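Local coordinates for protein BSU-2 beta-lactamase (Bacillus subtilis, PDB 6W5E) that is a class D beta-lactamase of a Gram-positive bacterium that probably hydrolyses the beta-lactam ring of antibiotics, at residues A[43-56]-A[234-246]. Numbering follows the deposited sequence.
Sequences FKDTDGTFILHDLQ and EHGSYVFVTNVDD
Tyr238 lies alongside Asp54 at one end of two antiparallel strands, 48-54 and 236-244, its ring plane turned 44° from the carboxylate. Ring atom CE2 does the touching, 3.6 Å from Asp54 CG, and Tyr238 CB packs 3.8 Å from Leu52 CD1. With CG anti to the carbonyl carbon (chi1 -65°), the phenol runs out beside Asp54, pointing the same way. The two polar ends look outward for partners: Tyr238 OH hydrogen-bonds Leu32 O, and Asp54 OD2 takes His31 NE2, which ties residues near the start of the modelled chain to this end of the strand pair.

On the other face Val239 presents CG2 to Leu55, 3.8 Å from its CD1, while Leu55 CD1 also reaches Ser237 CB. Just past the strand, Leu55 N still bonds Ser237 O at 3.1 Å. The same carbonyl accepts a hydrogen bond from a water that also donates to Asp54 OD1 and accepts from Gln56 N, so one solvent molecule bridges the two segments where they part.

Between these ends the backbones pair regularly, from Thr49 with Asn243 through Ile51 with Val241 to His53 with Val239; His53 N to Val239 O is 2.8 Å and nearly straight (165°). At the far end Asp245 OD1 takes Asp47 N at 2.9 Å from above its carboxylate plane, and Asp245 N returns a bond to Asp47 O.

This pairing sets the first strand of the domain beside the last in the central antiparallel sheet of the penicillin-recognising fold, with Phe43, Phe50 and Phe240 touching helix 248-261 and Thr49 and Ile51 touching Pro172 of helix 172-184. The chemistry implies a middle held by paired backbone bonds, its buried polar side chains satisfied by neighbouring parts of the fold, with carboxylates and a water taking over at the ends.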
ATOM      1  N   PHE A  43       4.632  -4.240  19.160  1.00 16.47           N
ATOM      2  CA  PHE A  43       5.698  -4.987  18.508  1.00 17.76           C
ATOM      3  C   PHE A  43       6.536  -5.782  19.492  1.00 21.67           C
ATOM      4  O   PHE A  43       7.640  -6.210  19.139  1.00 24.26           O
ATOM      5  CB  PHE A  43       6.637  -4.032  17.770  1.00 17.98           C
ATOM      6  CG  PHE A  43       5.995  -3.307  16.638  1.00 14.99           C
ATOM      7  CD1 PHE A  43       6.002  -3.848  15.360  1.00 15.51           C
ATOM      8  CD2 PHE A  43       5.386  -2.078  16.846  1.00 15.10           C
ATOM      9  CE1 PHE A  43       5.418  -3.173  14.319  1.00 14.86           C
ATOM     10  CE2 PHE A  43       4.797  -1.403  15.807  1.00 14.57           C
ATOM     11  CZ  PHE A  43       4.810  -1.950  14.547  1.00 14.08           C
ATOM     12  N   LYS A  44       6.064  -5.967  20.724  1.00 23.96           N
ATOM     13  CA  LYS A  44       6.892  -6.631  21.725  1.00 27.04           C
ATOM     14  C   LYS A  44       7.287  -8.040  21.302  1.00 28.23           C
ATOM     15  O   LYS A  44       8.341  -8.533  21.726  1.00 28.54           O
ATOM     16  CB  LYS A  44       6.188  -6.636  23.082  1.00 31.11           C
ATOM     17  CG  LYS A  44       4.867  -7.371  23.091  1.00 36.17           C
ATOM     18  N   ASP A  45       6.486  -8.685  20.451  1.00 26.21           N
ATOM     19  CA  ASP A  45       6.784 -10.030  19.976  1.00 25.65           C
ATOM     20  C   ASP A  45       6.976 -10.085  18.460  1.00 24.99           C
ATOM     21  O   ASP A  45       6.933 -11.171  17.872  1.00 27.29           O
ATOM     22  CB  ASP A  45       5.698 -11.011  20.423  1.00 32.04           C
ATOM     23  CG  ASP A  45       5.791 -11.352  21.901  1.00 37.75           C
ATOM     24  OD1 ASP A  45       5.252 -10.585  22.732  1.00 37.89           O
ATOM     25  OD2 ASP A  45       6.411 -12.386  22.231  1.00 39.10           O
ATOM     26  N   THR A  46       7.217  -8.945  17.820  1.00 22.92           N
ATOM     27  CA  THR A  46       7.251  -8.865  16.367  1.00 20.38           C
ATOM     28  C   THR A  46       8.424  -7.997  15.938  1.00 18.97           C
ATOM     29  O   THR A  46       8.665  -6.939  16.519  1.00 20.25           O
ATOM     30  CB  THR A  46       5.950  -8.227  15.872  1.00 21.96           C
ATOM     31  OG1 THR A  46       4.836  -9.003  16.324  1.00 24.63           O
ATOM     32  CG2 THR A  46       5.917  -8.181  14.367  1.00 22.24           C
ATOM     33  N   ASP A  47       9.151  -8.441  14.920  1.00 17.31           N
ATOM     34  CA  ASP A  47      10.186  -7.622  14.295  1.00 16.10           C
ATOM     35  C   ASP A  47       9.488  -6.695  13.303  1.00 15.10           C
ATOM     36  O   ASP A  47       9.006  -7.146  12.261  1.00 15.41           O
ATOM     37  CB  ASP A  47      11.175  -8.546  13.586  1.00 18.10           C
ATOM     38  CG  ASP A  47      12.481  -7.862  13.244  1.00 19.04           C
ATOM     39  OD1 ASP A  47      12.609  -6.654  13.516  1.00 21.33           O
ATOM     40  OD2 ASP A  47      13.381  -8.533  12.691  1.00 23.01           O
ATOM     41  N   GLY A  48       9.400  -5.405  13.618  1.00 14.84           N
ATOM     42  CA  GLY A  48       8.593  -4.547  12.768  1.00 14.60           C
ATOM     43  C   GLY A  48       8.938  -3.084  12.911  1.00 12.85           C
ATOM     44  O   GLY A  48       9.729  -2.683  13.768  1.00 13.21           O
ATOM     45  N   THR A  49       8.310  -2.279  12.050  1.00 11.80           N
ATOM     46  CA  THR A  49       8.449  -0.831  12.076  1.00 11.04           C
ATOM     47  C   THR A  49       7.087  -0.195  11.820  1.00 11.32           C
ATOM     48  O   THR A  49       6.210  -0.792  11.189  1.00 11.84           O
ATOM     49  CB  THR A  49       9.511  -0.363  11.066  1.00 13.28           C
ATOM     50  OG1 THR A  49       9.644   1.058  11.107  1.00 13.65           O
ATOM     51  CG2 THR A  49       9.134  -0.782   9.658  1.00 14.98           C
ATOM     52  N   PHE A  50       6.904   1.011  12.351  1.00 11.60           N
ATOM     53  CA  PHE A  50       5.684   1.782  12.152  1.00 11.22           C
ATOM     54  C   PHE A  50       6.078   3.232  11.931  1.00 10.21           C
ATOM     55  O   PHE A  50       6.898   3.778  12.678  1.00 11.76           O
ATOM     56  CB  PHE A  50       4.772   1.692  13.386  1.00 11.47           C
ATOM     57  CG  PHE A  50       3.557   2.582  13.314  1.00 11.59           C
ATOM     58  CD1 PHE A  50       2.476   2.239  12.512  1.00 13.27           C
ATOM     59  CD2 PHE A  50       3.490   3.746  14.060  1.00 12.12           C
ATOM     60  CE1 PHE A  50       1.366   3.047  12.453  1.00 13.24           C
ATOM     61  CE2 PHE A  50       2.371   4.561  14.006  1.00 12.19           C
ATOM     62  CZ  PHE A  50       1.310   4.211  13.208  1.00 13.24           C
ATOM     63  N   ILE A  51       5.485   3.850  10.911  1.00 10.17           N
ATOM     64  CA  ILE A  51       5.748   5.239  10.556  1.00 10.74           C
ATOM     65  C   ILE A  51       4.419   5.965  10.446  1.00  9.78           C
ATOM     66  O   ILE A  51       3.498   5.469   9.790  1.00 11.17           O
ATOM     67  CB  ILE A  51       6.505   5.344   9.220  1.00 11.35           C
ATOM     68  CG1 ILE A  51       7.788   4.510   9.257  1.00 13.05           C
ATOM     69  CG2 ILE A  51       6.794   6.808   8.925  1.00 13.31           C
ATOM     70  CD1 ILE A  51       8.240   4.055   7.906  1.00 16.58           C
ATOM     71  N   LEU A  52       4.317   7.136  11.080  1.00 10.65           N
ATOM     72  CA  LEU A  52       3.102   7.944  11.021  1.00 11.09           C
ATOM     73  C   LEU A  52       3.488   9.383  10.723  1.00 11.65           C
ATOM     74  O   LEU A  52       4.261   9.991  11.474  1.00 11.97           O
ATOM     75  CB  LEU A  52       2.305   7.859  12.326  1.00 11.42           C
ATOM     76  CG  LEU A  52       0.903   8.478  12.275  1.00 11.71           C
ATOM     77  CD1 LEU A  52       0.019   7.739  11.271  1.00 13.26           C
ATOM     78  CD2 LEU A  52       0.272   8.493  13.665  1.00 13.76           C
ATOM     79  N   HIS A  53       2.952   9.925   9.634  1.00 10.16           N
ATOM     80  CA  HIS A  53       3.238  11.289   9.214  1.00 10.33           C
ATOM     81  C   HIS A  53       1.989  12.152   9.332  1.00  9.88           C
ATOM     82  O   HIS A  53       0.954  11.837   8.738  1.00 10.97           O
ATOM     83  CB  HIS A  53       3.749  11.339   7.776  1.00 12.03           C
ATOM     84  CG  HIS A  53       4.034  12.728   7.297  1.00 11.35           C
ATOM     85  ND1 HIS A  53       5.203  13.389   7.598  1.00 13.27           N
ATOM     86  CD2 HIS A  53       3.278  13.599   6.585  1.00 13.01           C
ATOM     87  CE1 HIS A  53       5.169  14.599   7.071  1.00 12.98           C
ATOM     88  NE2 HIS A  53       4.011  14.753   6.453  1.00 13.43           N
ATOM     89  N   ASP A  54       2.111  13.254  10.074  1.00 11.14           N
ATOM     90  CA  ASP A  54       1.077  14.272  10.227  1.00 10.87           C
ATOM     91  C   ASP A  54       1.160  15.232   9.042  1.00 11.05           C
ATOM     92  O   ASP A  54       2.119  16.007   8.931  1.00 12.81           O
ATOM     93  CB  ASP A  54       1.358  15.001  11.541  1.00 11.72           C
ATOM     94  CG  ASP A  54       0.293  16.020  11.920  1.00 12.41           C
ATOM     95  OD1 ASP A  54      -0.364  16.601  11.029  1.00 13.27           O
ATOM     96  OD2 ASP A  54       0.154  16.284  13.137  1.00 14.97           O
ATOM     97  N   LEU A  55       0.160  15.186   8.153  1.00 11.45           N
ATOM     98  CA  LEU A  55       0.195  16.028   6.958  1.00 12.01           C
ATOM     99  C   LEU A  55       0.052  17.509   7.301  1.00 13.38           C
ATOM    100  O   LEU A  55       0.772  18.348   6.750  1.00 15.00           O
ATOM    101  CB  LEU A  55      -0.877  15.581   5.965  1.00 12.17           C
ATOM    102  CG  LEU A  55      -0.529  14.287   5.220  1.00 12.31           C
ATOM    103  CD1 LEU A  55      -1.778  13.643   4.626  1.00 14.05           C
ATOM    104  CD2 LEU A  55       0.523  14.565   4.142  1.00 13.92           C
ATOM    105  N   GLN A  56      -0.854  17.849   8.219  1.00 13.49           N
ATOM    106  CA  GLN A  56      -1.083  19.253   8.545  1.00 15.33           C
ATOM    107  C   GLN A  56       0.150  19.896   9.163  1.00 15.34           C
ATOM    108  O   GLN A  56       0.474  21.046   8.853  1.00 17.28           O
ATOM    109  CB  GLN A  56      -2.276  19.388   9.489  1.00 17.92           C
ATOM    110  CG  GLN A  56      -3.612  19.455   8.792  1.00 22.87           C
ATOM    111  CD  GLN A  56      -4.751  19.650   9.766  1.00 28.87           C
ATOM    112  OE1 GLN A  56      -4.536  19.762  10.977  1.00 28.65           O
ATOM    113  NE2 GLN A  56      -5.972  19.697   9.246  1.00 31.82           N
ATOM    114  N   GLU A 234     -11.378  14.389  11.081  1.00 16.73           N
ATOM    115  CA  GLU A 234     -11.854  15.759  11.197  1.00 19.67           C
ATOM    116  C   GLU A 234     -10.807  16.697  11.775  1.00 19.12           C
ATOM    117  O   GLU A 234     -11.066  17.899  11.898  1.00 22.96           O
ATOM    118  CB  GLU A 234     -13.144  15.797  12.023  1.00 21.03           C
ATOM    119  CG  GLU A 234     -14.309  15.145  11.296  1.00 20.98           C
ATOM    120  CD  GLU A 234     -15.502  14.887  12.194  1.00 25.07           C
ATOM    121  OE1 GLU A 234     -15.458  15.278  13.378  1.00 28.98           O
ATOM    122  OE2 GLU A 234     -16.495  14.304  11.710  1.00 27.60           O
ATOM    123  N   HIS A 235      -9.633  16.186  12.118  1.00 17.86           N
ATOM    124  CA  HIS A 235      -8.556  16.977  12.691  1.00 20.70           C
ATOM    125  C   HIS A 235      -7.240  16.677  11.993  1.00 20.02           C
ATOM    126  O   HIS A 235      -6.189  16.552  12.627  1.00 23.80           O
ATOM    127  CB  HIS A 235      -8.474  16.768  14.198  1.00 23.99           C
ATOM    128  CG  HIS A 235      -9.725  17.170  14.918  1.00 28.59           C
ATOM    129  ND1 HIS A 235     -10.704  16.269  15.278  1.00 31.49           N
ATOM    130  CD2 HIS A 235     -10.175  18.387  15.306  1.00 31.74           C
ATOM    131  CE1 HIS A 235     -11.693  16.908  15.877  1.00 32.07           C
ATOM    132  NE2 HIS A 235     -11.397  18.195  15.906  1.00 34.19           N
ATOM    133  N   GLY A 236      -7.287  16.557  10.674  1.00 18.56           N
ATOM    134  CA  GLY A 236      -6.101  16.356   9.872  1.00 15.69           C
ATOM    135  C   GLY A 236      -6.012  14.937   9.333  1.00 14.42           C
ATOM    136  O   GLY A 236      -6.680  14.013   9.799  1.00 14.65           O
ATOM    137  N   SER A 237      -5.160  14.775   8.328  1.00 13.45           N
ATOM    138  CA  SER A 237      -4.905  13.486   7.704  1.00 12.79           C
ATOM    139  C   SER A 237      -3.491  13.023   8.040  1.00 12.43           C
ATOM    140  O   SER A 237      -2.597  13.833   8.305  1.00 12.62           O
ATOM    141  CB  SER A 237      -5.094  13.564   6.186  1.00 13.97           C
ATOM    142  OG  SER A 237      -6.463  13.757   5.872  1.00 16.84           O
ATOM    143  N   TYR A 238      -3.303  11.707   8.047  1.00 12.10           N
ATOM    144  CA  TYR A 238      -2.043  11.102   8.453  1.00 11.40           C
ATOM    145  C   TYR A 238      -1.712   9.965   7.501  1.00 11.29           C
ATOM    146  O   TYR A 238      -2.608   9.242   7.061  1.00 14.16           O
ATOM    147  CB  TYR A 238      -2.138  10.545   9.879  1.00 10.75           C
ATOM    148  CG  TYR A 238      -2.349  11.599  10.942  1.00 12.38           C
ATOM    149  CD1 TYR A 238      -3.594  12.187  11.133  1.00 13.92           C
ATOM    150  CD2 TYR A 238      -1.299  11.996  11.759  1.00 12.34           C
ATOM    151  CE1 TYR A 238      -3.780  13.160  12.102  1.00 14.48           C
ATOM    152  CE2 TYR A 238      -1.475  12.961  12.729  1.00 13.96           C
ATOM    153  CZ  TYR A 238      -2.707  13.538  12.892  1.00 13.65           C
ATOM    154  OH  TYR A 238      -2.876  14.498  13.860  1.00 16.79           O
ATOM    155  N   VAL A 239      -0.426   9.815   7.188  1.00 10.47           N
ATOM    156  CA  VAL A 239       0.078   8.757   6.315  1.00 10.07           C
ATOM    157  C   VAL A 239       0.795   7.732   7.185  1.00 10.43           C
ATOM    158  O   VAL A 239       1.575   8.103   8.072  1.00 10.93           O
ATOM    159  CB  VAL A 239       1.027   9.332   5.247  1.00 11.46           C
ATOM    160  CG1 VAL A 239       1.490   8.227   4.320  1.00 12.35           C
ATOM    161  CG2 VAL A 239       0.355  10.472   4.459  1.00 14.04           C
ATOM    162  N   PHE A 240       0.534   6.448   6.950  1.00 10.45           N
ATOM    163  CA  PHE A 240       1.146   5.406   7.769  1.00  9.84           C
ATOM    164  C   PHE A 240       1.762   4.300   6.920  1.00  9.51           C
ATOM    165  O   PHE A 240       1.299   3.994   5.810  1.00 10.29           O
ATOM    166  CB  PHE A 240       0.149   4.791   8.773  1.00 12.15           C
ATOM    167  CG  PHE A 240      -1.050   4.174   8.114  1.00 11.03           C
ATOM    168  CD1 PHE A 240      -0.979   2.899   7.565  1.00 10.67           C
ATOM    169  CD2 PHE A 240      -2.247   4.870   8.034  1.00 12.49           C
ATOM    170  CE1 PHE A 240      -2.073   2.338   6.917  1.00 12.33           C
ATOM    171  CE2 PHE A 240      -3.348   4.305   7.403  1.00 14.72           C
ATOM    172  CZ  PHE A 240      -3.257   3.038   6.848  1.00 15.26           C
ATOM    173  N   VAL A 241       2.799   3.677   7.481  1.00 10.08           N
ATOM    174  CA  VAL A 241       3.406   2.471   6.934  1.00 10.17           C
ATOM    175  C   VAL A 241       3.748   1.554   8.096  1.00 10.57           C
ATOM    176  O   VAL A 241       4.452   1.957   9.029  1.00 11.51           O
ATOM    177  CB  VAL A 241       4.688   2.797   6.142  1.00 11.45           C
ATOM    178  CG1 VAL A 241       5.489   1.535   5.844  1.00 11.79           C
ATOM    179  CG2 VAL A 241       4.342   3.500   4.840  1.00 12.55           C
ATOM    180  N   THR A 242       3.268   0.317   8.030  1.00 11.46           N
ATOM    181  CA  THR A 242       3.629  -0.731   8.973  1.00 10.29           C
ATOM    182  C   THR A 242       4.234  -1.894   8.206  1.00 10.03           C
ATOM    183  O   THR A 242       3.720  -2.285   7.153  1.00 10.74           O
ATOM    184  CB  THR A 242       2.398  -1.201   9.738  1.00 11.32           C
ATOM    185  OG1 THR A 242       1.818  -0.073  10.395  1.00 13.19           O
ATOM    186  CG2 THR A 242       2.766  -2.264  10.776  1.00 12.42           C
ATOM    187  N   ASN A 243       5.338  -2.431   8.725  1.00 10.58           N
ATOM    188  CA  ASN A 243       6.034  -3.532   8.073  1.00 11.50           C
ATOM    189  C   ASN A 243       6.539  -4.477   9.155  1.00 11.45           C
ATOM    190  O   ASN A 243       7.083  -4.020  10.164  1.00 13.02           O
ATOM    191  CB  ASN A 243       7.194  -2.979   7.227  1.00 13.97           C
ATOM    192  CG  ASN A 243       8.208  -4.026   6.855  1.00 15.36           C
ATOM    193  OD1 ASN A 243       9.197  -4.213   7.559  1.00 19.54           O
ATOM    194  ND2 ASN A 243       7.980  -4.714   5.739  1.00 18.07           N
ATOM    195  N   VAL A 244       6.337  -5.786   8.959  1.00 10.47           N
ATOM    196  CA  VAL A 244       6.580  -6.784   9.999  1.00 12.01           C
ATOM    197  C   VAL A 244       7.124  -8.072   9.383  1.00 10.97           C
ATOM    198  O   VAL A 244       6.909  -8.371   8.203  1.00 11.34           O
ATOM    199  CB  VAL A 244       5.304  -7.107  10.826  1.00 12.13           C
ATOM    200  CG1 VAL A 244       4.861  -5.916  11.657  1.00 14.02           C
ATOM    201  CG2 VAL A 244       4.177  -7.588   9.913  1.00 14.11           C
ATOM    202  N   ASP A 245       7.802  -8.861  10.224  1.00 13.10           N
ATOM    203  CA  ASP A 245       8.194 -10.228   9.884  1.00 12.81           C
ATOM    204  C   ASP A 245       7.052 -11.197  10.182  1.00 14.39           C
ATOM    205  O   ASP A 245       7.226 -12.181  10.909  1.00 15.92           O
ATOM    206  CB  ASP A 245       9.496 -10.614  10.616  1.00 14.60           C
ATOM    207  CG  ASP A 245       9.293 -10.888  12.110  1.00 20.31           C
ATOM    208  OD1 ASP A 245       8.451 -10.216  12.737  1.00 19.89           O
ATOM    209  OD2 ASP A 245       9.988 -11.779  12.660  1.00 22.79           O
ATOM    210  N   ASP A 246       5.883 -10.931   9.605  1.00 14.10           N
ATOM    211  CA  ASP A 246       4.635 -11.633   9.893  1.00 13.87           C
ATOM    212  C   ASP A 246       3.704 -11.312   8.730  1.00 13.97           C
ATOM    213  O   ASP A 246       4.133 -10.730   7.731  1.00 13.23           O
ATOM    214  CB  ASP A 246       4.085 -11.168  11.249  1.00 15.41           C
ATOM    215  CG  ASP A 246       3.222 -12.211  11.946  1.00 18.41           C
ATOM    216  OD1 ASP A 246       2.541 -13.010  11.273  1.00 18.32           O
ATOM    217  OD2 ASP A 246       3.205 -12.219  13.196  1.00 21.00           O
TER
HETATM  218  O   HOH W   1      -2.733  16.188   9.866  1.00 14.71           O